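Local coordinates for Lmo0181 protein (Listeria monocytogenes serovar 1/2a, PDB 5F7V) that binds the cyclic glucose tetrasaccharide cycloalternan, probably as a membrane-attached lipoprotein that hands it to an ABC transporter for uptake, at residues V177-G191 and I203-T216. Residues are numbered along the deposited sequence; the frame is centred on the assembly and turned at random.
Sequences VTMNEFYKVAAQNGG and INSPENVEALTHLT. With GLC (alpha-D-glucopyranose), chain B.
A186 of helix 179-187 and N208 of helix 206-216 mark where the backbones come nearest (CA to CA 5.3 Å); the helix axes approach to 8.8 Å, their N-to-C directions 118° apart. With CG anti to its backbone N (chi1 -168°), F182 sends its ring rim-first into the second helix: CE1 lies 3.6 Å from L212 CB, and CZ 3.4 Å from N208 O, near the ring plane. A flat ring suits this narrow approach, as do the small A186, whose methyl sits over the rim of one face of the ring, and A211, which lets the backbones close in. V177 continues the apolar seam, CG1 meeting L212 CD1 while CG2 packs on L215.

Polar grip comes at the far end, where a Schellman motif with G190 at positive phi terminates the first helix. Both protons of N189 ND2 are used, in the amide plane: one goes to E207 O (3.0 Å), which also accepts from A211 N, the other to E210 OE1 (3.1 Å). N273 donates to N189 OD1, fixing the amide's flip. G191 has no side chain, leaving room for N208 OD1, 3.2 Å from its CA.

Near the start of the same helix, N180 ND2 and E181 OE1 hydrogen-bond a glucose, E181 accepting from O6 at 2.6 Å. Apolar contacts and two nearly straight N189 bonds thus hold the C-terminal end of this sugar-binding helix to helix 206-216.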
# COMPACT_ATOMS: atom_id res chain seq x y z
N VAL A 177 12.65 -3.65 3.06
CA VAL A 177 13.36 -2.92 4.11
C VAL A 177 13.34 -1.45 3.70
O VAL A 177 14.31 -0.93 3.17
CB VAL A 177 14.77 -3.46 4.39
CG1 VAL A 177 15.30 -2.83 5.66
CG2 VAL A 177 14.68 -4.97 4.55
N THR A 178 12.20 -0.82 3.95
CA THR A 178 11.87 0.51 3.48
C THR A 178 11.18 1.26 4.61
O THR A 178 10.72 0.65 5.57
CB THR A 178 10.91 0.46 2.28
OG1 THR A 178 9.69 -0.15 2.75
CG2 THR A 178 11.51 -0.26 1.10
N MET A 179 11.10 2.59 4.49
CA MET A 179 10.34 3.37 5.45
C MET A 179 8.90 2.89 5.54
O MET A 179 8.34 2.82 6.63
CB MET A 179 10.42 4.87 5.09
CG MET A 179 9.57 5.72 6.01
SD MET A 179 10.17 5.75 7.73
CE MET A 179 10.92 7.36 7.73
N ASN A 180 8.28 2.59 4.40
CA ASN A 180 6.86 2.19 4.43
C ASN A 180 6.68 0.89 5.17
O ASN A 180 5.74 0.74 5.95
CB ASN A 180 6.28 2.05 3.03
CG ASN A 180 5.15 3.01 2.77
OD1 ASN A 180 5.18 4.18 3.19
ND2 ASN A 180 4.13 2.52 2.07
N GLU A 181 7.62 -0.04 4.99
CA GLU A 181 7.50 -1.31 5.72
C GLU A 181 7.83 -1.10 7.20
O GLU A 181 7.28 -1.73 8.09
CB GLU A 181 8.42 -2.35 5.11
CG GLU A 181 8.09 -3.77 5.55
CD GLU A 181 6.84 -4.34 4.93
OE1 GLU A 181 6.21 -3.73 4.00
OE2 GLU A 181 6.48 -5.48 5.36
N PHE A 182 8.80 -0.21 7.43
CA PHE A 182 9.36 -0.09 8.78
C PHE A 182 8.42 0.53 9.77
O PHE A 182 8.51 0.17 10.94
CB PHE A 182 10.64 0.72 8.72
CG PHE A 182 11.41 0.65 10.01
CD1 PHE A 182 11.89 -0.58 10.45
CD2 PHE A 182 11.63 1.76 10.79
CE1 PHE A 182 12.59 -0.70 11.63
CE2 PHE A 182 12.33 1.64 11.97
CZ PHE A 182 12.79 0.41 12.39
N TYR A 183 7.53 1.44 9.38
CA TYR A 183 6.67 1.97 10.45
C TYR A 183 5.81 0.84 11.01
O TYR A 183 5.45 0.84 12.19
CB TYR A 183 5.85 3.20 10.06
CG TYR A 183 4.76 3.05 9.03
CD1 TYR A 183 3.50 2.60 9.38
CD2 TYR A 183 4.96 3.37 7.70
CE1 TYR A 183 2.48 2.52 8.46
CE2 TYR A 183 3.95 3.29 6.77
CZ TYR A 183 2.73 2.85 7.16
OH TYR A 183 1.72 2.80 6.23
N LYS A 184 5.44 -0.12 10.17
CA LYS A 184 4.74 -1.33 10.64
C LYS A 184 5.62 -2.25 11.46
O LYS A 184 5.23 -2.69 12.53
CB LYS A 184 4.18 -2.04 9.43
CG LYS A 184 3.55 -3.38 9.75
CD LYS A 184 3.16 -4.20 8.53
CE LYS A 184 4.35 -4.62 7.67
NZ LYS A 184 3.87 -5.24 6.40
N VAL A 185 6.79 -2.61 10.94
CA VAL A 185 7.67 -3.55 11.65
C VAL A 185 8.15 -2.97 12.97
O VAL A 185 8.24 -3.68 13.97
CB VAL A 185 8.82 -4.02 10.72
CG1 VAL A 185 9.73 -4.96 11.46
CG2 VAL A 185 8.22 -4.74 9.52
N ALA A 186 8.42 -1.66 13.00
CA ALA A 186 8.71 -0.99 14.29
C ALA A 186 7.56 -1.15 15.28
O ALA A 186 7.78 -1.51 16.44
CB ALA A 186 8.99 0.48 14.05
N ALA A 187 6.33 -0.96 14.79
CA ALA A 187 5.17 -1.13 15.67
C ALA A 187 5.00 -2.54 16.16
O ALA A 187 4.50 -2.76 17.26
CB ALA A 187 3.92 -0.67 14.93
N GLN A 188 5.45 -3.53 15.39
CA GLN A 188 5.45 -4.91 15.88
C GLN A 188 6.38 -5.18 17.07
O GLN A 188 6.30 -6.23 17.70
CB GLN A 188 5.83 -5.85 14.72
CG GLN A 188 4.79 -5.94 13.61
CD GLN A 188 5.29 -6.62 12.36
OE1 GLN A 188 6.43 -7.07 12.26
NE2 GLN A 188 4.41 -6.62 11.38
N ASN A 189 7.26 -4.23 17.36
CA ASN A 189 8.16 -4.25 18.50
C ASN A 189 7.90 -3.09 19.46
O ASN A 189 8.73 -2.80 20.30
CB ASN A 189 9.61 -4.26 18.04
CG ASN A 189 10.51 -5.12 18.90
OD1 ASN A 189 10.08 -6.12 19.45
ND2 ASN A 189 11.77 -4.75 19.01
N GLY A 190 6.73 -2.46 19.36
CA GLY A 190 6.33 -1.40 20.29
C GLY A 190 6.93 -0.06 19.99
O GLY A 190 6.78 0.87 20.80
N GLY A 191 7.52 0.08 18.81
CA GLY A 191 8.16 1.33 18.36
C GLY A 191 7.27 2.19 17.50
O GLY A 191 6.18 1.82 17.13
N ILE A 203 12.41 7.38 15.74
CA ILE A 203 12.73 6.32 14.78
C ILE A 203 13.94 5.50 15.19
O ILE A 203 14.04 4.31 14.84
CB ILE A 203 12.88 6.91 13.35
CG1 ILE A 203 12.87 5.78 12.32
CG2 ILE A 203 14.10 7.78 13.19
CD1 ILE A 203 12.75 6.22 10.89
N ASN A 204 14.85 6.10 15.94
CA ASN A 204 16.06 5.44 16.42
C ASN A 204 15.96 4.87 17.84
O ASN A 204 16.99 4.73 18.46
CB ASN A 204 17.26 6.36 16.24
CG ASN A 204 17.17 7.59 17.09
OD1 ASN A 204 16.07 8.06 17.40
ND2 ASN A 204 18.32 8.12 17.48
N SER A 205 14.76 4.56 18.31
CA SER A 205 14.66 3.86 19.60
C SER A 205 15.33 2.50 19.60
O SER A 205 15.49 1.89 18.55
CB SER A 205 13.18 3.72 19.94
OG SER A 205 12.60 2.78 19.03
N PRO A 206 15.69 1.95 20.77
CA PRO A 206 16.30 0.64 20.81
C PRO A 206 15.41 -0.47 20.30
O PRO A 206 15.90 -1.38 19.62
CB PRO A 206 16.67 0.42 22.29
CG PRO A 206 16.21 1.61 23.01
CD PRO A 206 15.65 2.63 22.07
N GLU A 207 14.10 -0.36 20.53
CA GLU A 207 13.21 -1.39 20.01
C GLU A 207 13.21 -1.30 18.49
O GLU A 207 13.03 -2.34 17.83
CB GLU A 207 11.80 -1.27 20.61
CG GLU A 207 10.97 -0.04 20.33
CD GLU A 207 11.24 1.12 21.26
OE1 GLU A 207 12.27 1.23 21.95
OE2 GLU A 207 10.34 1.98 21.27
N ASN A 208 13.39 -0.11 17.93
CA ASN A 208 13.42 0.04 16.47
C ASN A 208 14.72 -0.47 15.90
O ASN A 208 14.73 -1.05 14.82
CB ASN A 208 13.22 1.50 16.07
CG ASN A 208 11.77 1.93 16.18
OD1 ASN A 208 10.91 1.20 16.72
ND2 ASN A 208 11.45 3.08 15.57
N VAL A 209 15.84 -0.30 16.60
CA VAL A 209 17.09 -0.92 16.15
C VAL A 209 16.87 -2.41 16.10
O VAL A 209 17.29 -3.06 15.13
CB VAL A 209 18.27 -0.57 17.07
CG1 VAL A 209 19.52 -1.33 16.67
CG2 VAL A 209 18.53 0.93 17.10
N GLU A 210 16.25 -3.01 17.10
CA GLU A 210 16.02 -4.46 17.07
C GLU A 210 15.12 -4.86 15.91
O GLU A 210 15.34 -5.86 15.22
CB GLU A 210 15.41 -4.87 18.40
CG GLU A 210 15.31 -6.39 18.56
CD GLU A 210 14.79 -6.86 19.90
OE1 GLU A 210 14.09 -6.09 20.60
OE2 GLU A 210 15.18 -8.01 20.27
N ALA A 211 14.08 -4.07 15.65
CA ALA A 211 13.14 -4.35 14.55
C ALA A 211 13.82 -4.30 13.20
O ALA A 211 13.61 -5.16 12.34
CB ALA A 211 11.94 -3.41 14.58
N LEU A 212 14.62 -3.26 12.99
CA LEU A 212 15.36 -3.17 11.73
C LEU A 212 16.37 -4.27 11.57
O LEU A 212 16.48 -4.81 10.47
CB LEU A 212 16.03 -1.81 11.61
CG LEU A 212 16.82 -1.55 10.30
CD1 LEU A 212 15.94 -1.61 9.09
CD2 LEU A 212 17.46 -0.18 10.37
N THR A 213 17.06 -4.59 12.66
CA THR A 213 18.01 -5.69 12.63
C THR A 213 17.34 -7.01 12.31
O THR A 213 17.92 -7.84 11.56
CB THR A 213 18.79 -5.74 13.95
OG1 THR A 213 19.41 -4.47 14.16
CG2 THR A 213 19.85 -6.87 13.95
N HIS A 214 16.12 -7.22 12.78
CA HIS A 214 15.36 -8.41 12.43
C HIS A 214 15.21 -8.50 10.91
O HIS A 214 15.38 -9.58 10.34
CB HIS A 214 14.03 -8.36 13.21
CG HIS A 214 12.87 -8.96 12.49
ND1 HIS A 214 12.62 -10.32 12.32
CD2 HIS A 214 11.83 -8.31 11.94
CE1 HIS A 214 11.49 -10.45 11.66
NE2 HIS A 214 10.99 -9.26 11.43
N LEU A 215 14.87 -7.40 10.25
CA LEU A 215 14.77 -7.37 8.77
C LEU A 215 16.13 -7.52 8.08
O LEU A 215 16.29 -8.34 7.17
CB LEU A 215 14.11 -6.10 8.26
CG LEU A 215 12.66 -5.90 8.76
CD1 LEU A 215 12.19 -4.53 8.31
CD2 LEU A 215 11.73 -7.00 8.30
N THR A 216 17.13 -6.74 8.50
CA THR A 216 18.37 -6.73 7.72
C THR A 216 19.18 -8.00 7.92
O THR A 216 19.83 -8.45 6.96
CB THR A 216 19.20 -5.48 8.01
OG1 THR A 216 19.57 -5.45 9.38
CG2 THR A 216 18.46 -4.20 7.67
C1 GLC B . 4.44 0.36 -0.82
C2 GLC B . 5.26 -0.51 -1.76
C3 GLC B . 4.78 -1.96 -1.65
C4 GLC B . 4.87 -2.41 -0.20
C5 GLC B . 4.19 -1.41 0.75
C6 GLC B . 4.47 -1.68 2.23
O2 GLC B . 5.18 -0.04 -3.11
O3 GLC B . 5.65 -2.74 -2.48
O4 GLC B . 4.19 -3.67 -0.03
O5 GLC B . 4.60 -0.06 0.53
O6 GLC B . 5.87 -1.62 2.45
O HOH W 1 8.41 -8.31 10.33